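Local coordinates for protein RmpD (Hexulose-6-phosphate synthase) (Streptococcus mutans, PDB 3EXR) that belongs to the TIM-barrel clan of enzymes, forming a closed barrel of eight parallel strands with helices packed outside it, in an assembly of two chains, at residues N77-G82 / E105-D110; D180-F185 / K213-R218. One frame throughout, in Å; residues are numbered along the deposited sequence.

How the contacts relate
Both contacts lie on the outer, helical layer of the barrel, on opposite sides of the chain's centre. Their centres are about 32 Å apart and they share no helix or strand. Contact 1 joins the ends of helices 71-79 and 94-107. Contact 2 joins the loop between strands 170-174 and 192-195 to the last long helix, 205-220. In contact 1 only Ala-79 of the touching residues is buried, and a water joins its carbonyl to Asn-108, weakly on the Asn-108 side. In contact 2 more surface is buried, Leu-182 packs on Phe-193 of strand 192-195, and a water sits between the charged Lys-183 and Glu-215.

Contact 1 of 2, residues N77-G82 / E105-D110; sequences NNAVRG and EDINPD
Ala-79 and Ile-107 form the tight part of this contact, where the ends of two neighbouring outer helices of the TIM barrel, 71-79 and 94-107, come together. Ala-79 CB lies 3.7 Å from Ile-107 CG2. Ile-107 CG2 also lies 3.6 Å from Ala-79 O. Chi1 of -77° puts Ile-107 CG1 beside the backbone N, and CG2, anti to that N, is the branch that meets Ala-79. The CG1 branch turns to Val-80 and touches more loosely: Val-80 CG1 is 4.3 Å from Ile-107 CG1. Ala-79 is buried, but Val-80 and Ile-107 are exposed, so the looser pair faces solvent. No direct hydrogen bond crosses between the segments.

The polar side is bridged by water. A water donates to Ala-79 O at 2.8 Å and accepts a weak bond from Asn-108 ND2 at 3.4 Å. Ala-79 O also takes the N-H of Gly-82, with Gly-82 N 3.0 Å from Ala-79 O, in a type I turn. Gly-82, at a positive phi of 112°, leaves the helical backbone angles in a Schellman motif. Asn-108 follows the other helix end. Its ND2 also bonds to Ala-83 O and Asp-84 OD1, just before strand 85-89, and its OD1 takes the N-H of Lys-111.

The carbonyl beside the apolar patch thus gets its polar partners from the turn and the water. Direct packing between the two segments is slight and apolar, and Asn-108 adds polar ties to the residues just after 77-82.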
ATOM      1  N   ASN A  77      -8.559 -11.207  -4.467  1.00  8.84           N
ATOM      2  CA  ASN A  77      -9.642 -10.243  -4.333  1.00  9.04           C
ATOM      3  C   ASN A  77      -9.815  -9.318  -5.513  1.00  9.01           C
ATOM      4  O   ASN A  77     -10.941  -9.003  -5.879  1.00  9.72           O
ATOM      5  CB  ASN A  77      -9.502  -9.398  -3.071  1.00  8.37           C
ATOM      6  CG  ASN A  77      -9.811 -10.180  -1.777  1.00  8.72           C
ATOM      7  OD1 ASN A  77     -10.385 -11.279  -1.815  1.00 10.76           O
ATOM      8  ND2 ASN A  77      -9.447  -9.590  -0.632  1.00  9.71           N
ATOM      9  N   ASN A  78      -8.701  -8.870  -6.104  1.00  8.96           N
ATOM     10  CA  ASN A  78      -8.774  -7.981  -7.257  1.00  9.05           C
ATOM     11  C   ASN A  78      -8.895  -8.716  -8.577  1.00  9.08           C
ATOM     12  O   ASN A  78      -9.510  -8.180  -9.479  1.00  9.26           O
ATOM     13  CB  ASN A  78      -7.597  -7.015  -7.265  1.00  8.12           C
ATOM     14  CG  ASN A  78      -7.724  -5.977  -6.188  1.00  9.83           C
ATOM     15  OD1 ASN A  78      -8.413  -4.979  -6.364  1.00 10.77           O
ATOM     16  ND2 ASN A  78      -7.107  -6.238  -5.042  1.00  9.07           N
ATOM     17  N   ALA A  79      -8.365  -9.934  -8.676  1.00  9.49           N
ATOM     18  CA  ALA A  79      -8.506 -10.754  -9.892  1.00  9.88           C
ATOM     19  C   ALA A  79      -9.958 -11.179 -10.093  1.00  9.74           C
ATOM     20  O   ALA A  79     -10.454 -11.205 -11.221  1.00 10.73           O
ATOM     21  CB  ALA A  79      -7.615 -11.983  -9.817  1.00 10.14           C
ATOM     22  N   VAL A  80     -10.668 -11.503  -9.011  1.00  9.62           N
ATOM     23  CA  VAL A  80     -12.071 -11.882  -9.174  1.00 10.35           C
ATOM     24  C   VAL A  80     -12.933 -10.703  -9.630  1.00  9.46           C
ATOM     25  O   VAL A  80     -13.981 -10.910 -10.213  1.00 11.03           O
ATOM     26  CB  VAL A  80     -12.665 -12.547  -7.913  1.00 10.91           C
ATOM     27  CG1 VAL A  80     -11.902 -13.813  -7.558  1.00 11.83           C
ATOM     28  CG2 VAL A  80     -12.720 -11.586  -6.750  1.00 13.51           C
ATOM     29  N   ARG A  81     -12.475  -9.467  -9.378  1.00  8.96           N
ATOM     30  CA  ARG A  81     -13.165  -8.241  -9.834  1.00  8.85           C
ATOM     31  C   ARG A  81     -12.875  -7.974 -11.312  1.00  9.17           C
ATOM     32  O   ARG A  81     -13.538  -7.155 -11.934  1.00 11.02           O
ATOM     33  CB  ARG A  81     -12.701  -7.033  -9.004  1.00  8.63           C
ATOM     34  CG  ARG A  81     -13.178  -6.989  -7.560  1.00  8.59           C
ATOM     35  CD  ARG A  81     -14.642  -6.686  -7.472  1.00  8.99           C
ATOM     36  NE  ARG A  81     -15.046  -6.369  -6.107  1.00 10.85           N
ATOM     37  CZ  ARG A  81     -16.309  -6.188  -5.735  1.00 12.76           C
ATOM     38  NH1 ARG A  81     -17.286  -6.351  -6.603  1.00 11.19           N
ATOM     39  NH2 ARG A  81     -16.599  -5.855  -4.483  1.00 11.50           N
ATOM     40  N   GLY A  82     -11.875  -8.657 -11.846  1.00  9.92           N
ATOM     41  CA  GLY A  82     -11.481  -8.505 -13.255  1.00 10.03           C
ATOM     42  C   GLY A  82     -10.121  -7.858 -13.555  1.00 10.32           C
ATOM     43  O   GLY A  82      -9.826  -7.593 -14.719  1.00 11.10           O
ATOM     44  N   GLU A 105      -2.595 -15.394 -11.538  1.00 12.57           N
ATOM     45  CA  GLU A 105      -2.492 -16.354 -12.650  1.00 13.96           C
ATOM     46  C   GLU A 105      -3.563 -17.431 -12.574  1.00 14.31           C
ATOM     47  O   GLU A 105      -4.055 -17.891 -13.605  1.00 14.58           O
ATOM     48  CB  GLU A 105      -1.124 -17.021 -12.680  1.00 14.05           C
ATOM     49  CG  GLU A 105      -0.033 -16.138 -13.236  1.00 15.23           C
ATOM     50  CD  GLU A 105       1.327 -16.796 -13.198  1.00 18.29           C
ATOM     51  OE1 GLU A 105       1.431 -17.972 -12.783  1.00 21.16           O
ATOM     52  OE2 GLU A 105       2.300 -16.122 -13.542  1.00 16.64           O
ATOM     53  N   ASP A 106      -3.933 -17.838 -11.364  1.00 14.52           N
ATOM     54  CA  ASP A 106      -4.954 -18.877 -11.212  1.00 15.78           C
ATOM     55  C   ASP A 106      -6.305 -18.419 -11.769  1.00 15.41           C
ATOM     56  O   ASP A 106      -7.012 -19.187 -12.425  1.00 15.71           O
ATOM     57  CB  ASP A 106      -5.125 -19.254  -9.744  1.00 16.49           C
ATOM     58  CG  ASP A 106      -6.072 -20.414  -9.562  1.00 21.42           C
ATOM     59  OD1 ASP A 106      -5.792 -21.489 -10.132  1.00 25.35           O
ATOM     60  OD2 ASP A 106      -7.115 -20.298  -8.891  1.00 26.32           O
ATOM     61  N   ILE A 107      -6.661 -17.156 -11.528  1.00 15.18           N
ATOM     62  CA  ILE A 107      -7.935 -16.618 -11.993  1.00 15.96           C
ATOM     63  C   ILE A 107      -7.869 -16.078 -13.432  1.00 15.55           C
ATOM     64  O   ILE A 107      -8.829 -16.201 -14.206  1.00 15.57           O
ATOM     65  CB  ILE A 107      -8.456 -15.536 -10.990  1.00 16.67           C
ATOM     66  CG1 ILE A 107      -9.053 -16.204  -9.739  1.00 19.31           C
ATOM     67  CG2 ILE A 107      -9.468 -14.590 -11.667  1.00 17.64           C
ATOM     68  CD1 ILE A 107     -10.225 -17.125 -10.010  1.00 22.10           C
ATOM     69  N   ASN A 108      -6.709 -15.531 -13.786  1.00 14.46           N
ATOM     70  CA  ASN A 108      -6.480 -14.886 -15.064  1.00 14.53           C
ATOM     71  C   ASN A 108      -5.187 -15.417 -15.725  1.00 14.70           C
ATOM     72  O   ASN A 108      -4.161 -14.736 -15.755  1.00 14.04           O
ATOM     73  CB  ASN A 108      -6.391 -13.356 -14.820  1.00 13.95           C
ATOM     74  CG  ASN A 108      -6.372 -12.511 -16.118  1.00 14.84           C
ATOM     75  OD1 ASN A 108      -6.143 -13.000 -17.255  1.00 12.82           O
ATOM     76  ND2 ASN A 108      -6.578 -11.214 -15.936  1.00 13.72           N
ATOM     77  N   PRO A 109      -5.204 -16.662 -16.212  1.00 15.26           N
ATOM     78  CA  PRO A 109      -3.981 -17.227 -16.800  1.00 15.74           C
ATOM     79  C   PRO A 109      -3.455 -16.486 -18.012  1.00 16.69           C
ATOM     80  O   PRO A 109      -2.236 -16.436 -18.190  1.00 16.88           O
ATOM     81  CB  PRO A 109      -4.379 -18.661 -17.173  1.00 15.55           C
ATOM     82  CG  PRO A 109      -5.825 -18.744 -17.063  1.00 16.05           C
ATOM     83  CD  PRO A 109      -6.321 -17.629 -16.201  1.00 15.99           C
ATOM     84  N   ASP A 110      -4.347 -15.905 -18.806  1.00 18.03           N
ATOM     85  CA  ASP A 110      -3.956 -15.278 -20.073  1.00 19.53           C
ATOM     86  C   ASP A 110      -3.187 -13.976 -19.874  1.00 18.78           C
ATOM     87  O   ASP A 110      -2.239 -13.715 -20.604  1.00 18.90           O
ATOM     88  CB  ASP A 110      -5.168 -14.976 -20.941  1.00 20.94           C
ATOM     89  CG  ASP A 110      -5.944 -16.213 -21.325  1.00 25.16           C
ATOM     90  OD1 ASP A 110      -5.412 -17.337 -21.155  1.00 27.78           O
ATOM     91  OD2 ASP A 110      -7.107 -16.086 -21.780  1.00 28.79           O
TER
HETATM   92  O   HOH W   1      -8.959 -11.194 -13.559  1.00 13.13           O

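Contact 2 of 2, residues D180-F185 / K213-R218; sequences DTLKLF and KDEIKR
The guanidinium of Arg-218 grips the carboxylate of Glu-215 side-on, with Glu-215 OE1 at its edge and in its plane. Both residues lie on helix 205-220 of this TIM barrel, against the loop before strand 192-195. The carboxylate is met from above its own plane, 37° out of it at OE1. Arg-218 NE to Glu-215 OE1 is 3.0 Å, and Arg-218 NH2 bonds to Glu-215 OE2. The Phe-185 ring has Leu-182 O at its edge, in plane. That ring also meets Trp-153 and Phe-193 edge-to-face.

Glu-215 CG is anti to the backbone N (chi1 178°) and lies 3.6 Å from Leu-182 CD1. The bend at chi2 (72°) then turns the carboxylate toward Arg-218. The two side chains run antiparallel alongside each other. Leu-182 CD1 also reaches Ile-216 CG1 at 4.0 Å. Both Leu-182 and Ile-216 are buried and rest on Phe-193.

The rim is polar. Lys-183 curls back, its NZ bonding to Asp-180 O at 3.0 Å. Lys-183 NZ is 4.4 Å from Glu-215 OE2, too long for a salt bridge. A water fills the link: it accepts from Lys-183 N and NZ and donates to Glu-215 OE2 at 2.7 Å.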
ATOM      1  N   ASP A 180       4.902  16.616 -25.440  1.00 23.30           N
ATOM      2  CA  ASP A 180       6.174  17.252 -25.757  1.00 24.81           C
ATOM      3  C   ASP A 180       7.399  16.588 -25.117  1.00 24.38           C
ATOM      4  O   ASP A 180       8.502  16.719 -25.636  1.00 25.18           O
ATOM      5  CB  ASP A 180       6.120  18.752 -25.408  1.00 26.14           C
ATOM      6  CG  ASP A 180       4.997  19.479 -26.137  1.00 29.67           C
ATOM      7  OD1 ASP A 180       4.739  19.154 -27.316  1.00 33.53           O
ATOM      8  OD2 ASP A 180       4.321  20.375 -25.567  1.00 34.50           O
ATOM      9  N   THR A 181       7.231  15.855 -24.016  1.00 24.18           N
ATOM     10  CA  THR A 181       8.401  15.207 -23.362  1.00 23.52           C
ATOM     11  C   THR A 181       8.646  13.750 -23.711  1.00 22.53           C
ATOM     12  O   THR A 181       9.609  13.151 -23.228  1.00 22.91           O
ATOM     13  CB  THR A 181       8.372  15.324 -21.818  1.00 23.56           C
ATOM     14  OG1 THR A 181       7.416  14.409 -21.255  1.00 24.52           O
ATOM     15  CG2 THR A 181       8.023  16.728 -21.380  1.00 24.05           C
ATOM     16  N   LEU A 182       7.780  13.148 -24.508  1.00 20.44           N
ATOM     17  CA  LEU A 182       8.027  11.786 -24.909  1.00 19.41           C
ATOM     18  C   LEU A 182       9.376  11.674 -25.629  1.00 17.94           C
ATOM     19  O   LEU A 182      10.100  10.738 -25.378  1.00 17.96           O
ATOM     20  CB  LEU A 182       6.903  11.234 -25.766  1.00 19.43           C
ATOM     21  CG  LEU A 182       5.630  10.875 -25.013  1.00 20.70           C
ATOM     22  CD1 LEU A 182       4.491  10.741 -25.994  1.00 22.18           C
ATOM     23  CD2 LEU A 182       5.807   9.581 -24.196  1.00 22.36           C
ATOM     24  N   LYS A 183       9.720  12.651 -26.470  1.00 17.54           N
ATOM     25  CA  LYS A 183      10.985  12.611 -27.215  1.00 17.12           C
ATOM     26  C   LYS A 183      12.238  12.419 -26.324  1.00 16.44           C
ATOM     27  O   LYS A 183      13.241  11.895 -26.782  1.00 15.68           O
ATOM     28  CB  LYS A 183      11.125  13.834 -28.156  1.00 17.67           C
ATOM     29  CG  LYS A 183      11.304  15.180 -27.490  1.00 20.22           C
ATOM     30  CD  LYS A 183      11.519  16.293 -28.517  1.00 23.32           C
ATOM     31  CE  LYS A 183      10.273  16.558 -29.367  1.00 25.10           C
ATOM     32  NZ  LYS A 183       9.067  16.934 -28.584  1.00 25.76           N
ATOM     33  N   LEU A 184      12.160  12.795 -25.045  1.00 16.80           N
ATOM     34  CA  LEU A 184      13.248  12.519 -24.077  1.00 18.23           C
ATOM     35  C   LEU A 184      13.622  11.049 -24.023  1.00 17.04           C
ATOM     36  O   LEU A 184      14.765  10.694 -23.717  1.00 17.20           O
ATOM     37  CB  LEU A 184      12.825  12.889 -22.647  1.00 18.96           C
ATOM     38  CG  LEU A 184      12.354  14.300 -22.371  1.00 22.42           C
ATOM     39  CD1 LEU A 184      11.872  14.413 -20.912  1.00 23.02           C
ATOM     40  CD2 LEU A 184      13.465  15.255 -22.689  1.00 24.70           C
ATOM     41  N   PHE A 185      12.628  10.205 -24.255  1.00 15.15           N
ATOM     42  CA  PHE A 185      12.761   8.769 -24.130  1.00 14.45           C
ATOM     43  C   PHE A 185      13.147   8.070 -25.425  1.00 14.18           C
ATOM     44  O   PHE A 185      13.156   6.848 -25.482  1.00 14.12           O
ATOM     45  CB  PHE A 185      11.451   8.182 -23.624  1.00 14.13           C
ATOM     46  CG  PHE A 185      11.137   8.548 -22.182  1.00 14.19           C
ATOM     47  CD1 PHE A 185      11.649   7.798 -21.136  1.00 14.87           C
ATOM     48  CD2 PHE A 185      10.332   9.644 -21.892  1.00 14.85           C
ATOM     49  CE1 PHE A 185      11.323   8.135 -19.797  1.00 15.03           C
ATOM     50  CE2 PHE A 185      10.026   9.989 -20.583  1.00 15.59           C
ATOM     51  CZ  PHE A 185      10.534   9.243 -19.535  1.00 14.95           C
ATOM     52  N   LYS A 213      -0.719   9.211 -27.682  1.00 14.62           N
ATOM     53  CA  LYS A 213      -0.511   7.940 -28.360  1.00 15.27           C
ATOM     54  C   LYS A 213       0.037   8.159 -29.796  1.00 14.60           C
ATOM     55  O   LYS A 213       0.866   7.353 -30.277  1.00 14.83           O
ATOM     56  CB  LYS A 213      -1.805   7.101 -28.324  1.00 15.16           C
ATOM     57  CG  LYS A 213      -1.684   5.717 -28.892  1.00 18.38           C
ATOM     58  CD  LYS A 213      -1.110   4.736 -27.875  1.00 20.55           C
ATOM     59  CE  LYS A 213      -0.574   3.498 -28.566  1.00 20.92           C
ATOM     60  NZ  LYS A 213       0.143   2.599 -27.616  1.00 19.79           N
ATOM     61  N   ASP A 214      -0.390   9.246 -30.462  1.00 14.15           N
ATOM     62  CA  ASP A 214       0.120   9.595 -31.793  1.00 14.34           C
ATOM     63  C   ASP A 214       1.652   9.802 -31.736  1.00 13.86           C
ATOM     64  O   ASP A 214       2.394   9.391 -32.635  1.00 13.95           O
ATOM     65  CB  ASP A 214      -0.527  10.890 -32.328  1.00 14.41           C
ATOM     66  CG  ASP A 214      -1.954  10.721 -32.813  1.00 16.98           C
ATOM     67  OD1 ASP A 214      -2.420   9.594 -33.048  1.00 19.85           O
ATOM     68  OD2 ASP A 214      -2.651  11.753 -32.989  1.00 19.73           O
ATOM     69  N   GLU A 215       2.122  10.457 -30.684  1.00 13.60           N
ATOM     70  CA  GLU A 215       3.538  10.751 -30.527  1.00 13.77           C
ATOM     71  C   GLU A 215       4.339   9.493 -30.170  1.00 13.88           C
ATOM     72  O   GLU A 215       5.466   9.315 -30.637  1.00 13.92           O
ATOM     73  CB  GLU A 215       3.741  11.863 -29.497  1.00 13.99           C
ATOM     74  CG  GLU A 215       5.186  12.222 -29.230  1.00 14.58           C
ATOM     75  CD  GLU A 215       5.853  12.974 -30.393  1.00 17.06           C
ATOM     76  OE1 GLU A 215       5.248  13.077 -31.492  1.00 18.50           O
ATOM     77  OE2 GLU A 215       7.000  13.454 -30.197  1.00 16.98           O
ATOM     78  N   ILE A 216       3.767   8.630 -29.327  1.00 13.38           N
ATOM     79  CA  ILE A 216       4.343   7.304 -29.110  1.00 13.25           C
ATOM     80  C   ILE A 216       4.521   6.596 -30.467  1.00 13.87           C
ATOM     81  O   ILE A 216       5.574   6.075 -30.746  1.00 13.76           O
ATOM     82  CB  ILE A 216       3.459   6.439 -28.176  1.00 12.77           C
ATOM     83  CG1 ILE A 216       3.499   6.981 -26.746  1.00 12.73           C
ATOM     84  CG2 ILE A 216       3.903   4.987 -28.234  1.00 12.95           C
ATOM     85  CD1 ILE A 216       2.475   6.272 -25.801  1.00 12.31           C
ATOM     86  N   LYS A 217       3.484   6.618 -31.304  1.00 14.39           N
ATOM     87  CA  LYS A 217       3.552   6.014 -32.647  1.00 15.44           C
ATOM     88  C   LYS A 217       4.629   6.666 -33.517  1.00 15.47           C
ATOM     89  O   LYS A 217       5.327   5.976 -34.277  1.00 15.94           O
ATOM     90  CB  LYS A 217       2.197   6.110 -33.351  1.00 16.64           C
ATOM     91  CG  LYS A 217       2.076   5.283 -34.628  1.00 19.71           C
ATOM     92  CD  LYS A 217       0.608   5.051 -34.952  1.00 25.85           C
ATOM     93  CE  LYS A 217       0.382   4.647 -36.403  1.00 29.24           C
ATOM     94  NZ  LYS A 217      -1.081   4.377 -36.633  1.00 31.01           N
ATOM     95  N   ARG A 218       4.763   7.989 -33.456  1.00 14.84           N
ATOM     96  CA  ARG A 218       5.818   8.649 -34.262  1.00 15.12           C
ATOM     97  C   ARG A 218       7.228   8.192 -33.866  1.00 15.10           C
ATOM     98  O   ARG A 218       8.087   7.920 -34.729  1.00 14.88           O
ATOM     99  CB  ARG A 218       5.721  10.164 -34.138  1.00 14.69           C
ATOM    100  CG  ARG A 218       6.623  10.954 -35.108  1.00 16.84           C
ATOM    101  CD  ARG A 218       6.695  12.431 -34.790  1.00 17.24           C
ATOM    102  NE  ARG A 218       7.373  12.754 -33.528  1.00 17.93           N
ATOM    103  CZ  ARG A 218       8.695  12.728 -33.342  1.00 18.48           C
ATOM    104  NH1 ARG A 218       9.532  12.372 -34.329  1.00 17.93           N
ATOM    105  NH2 ARG A 218       9.198  13.075 -32.160  1.00 18.82           N
TER
HETATM  106  O   HOH W   2       7.648  14.463 -27.804  1.00 17.97           O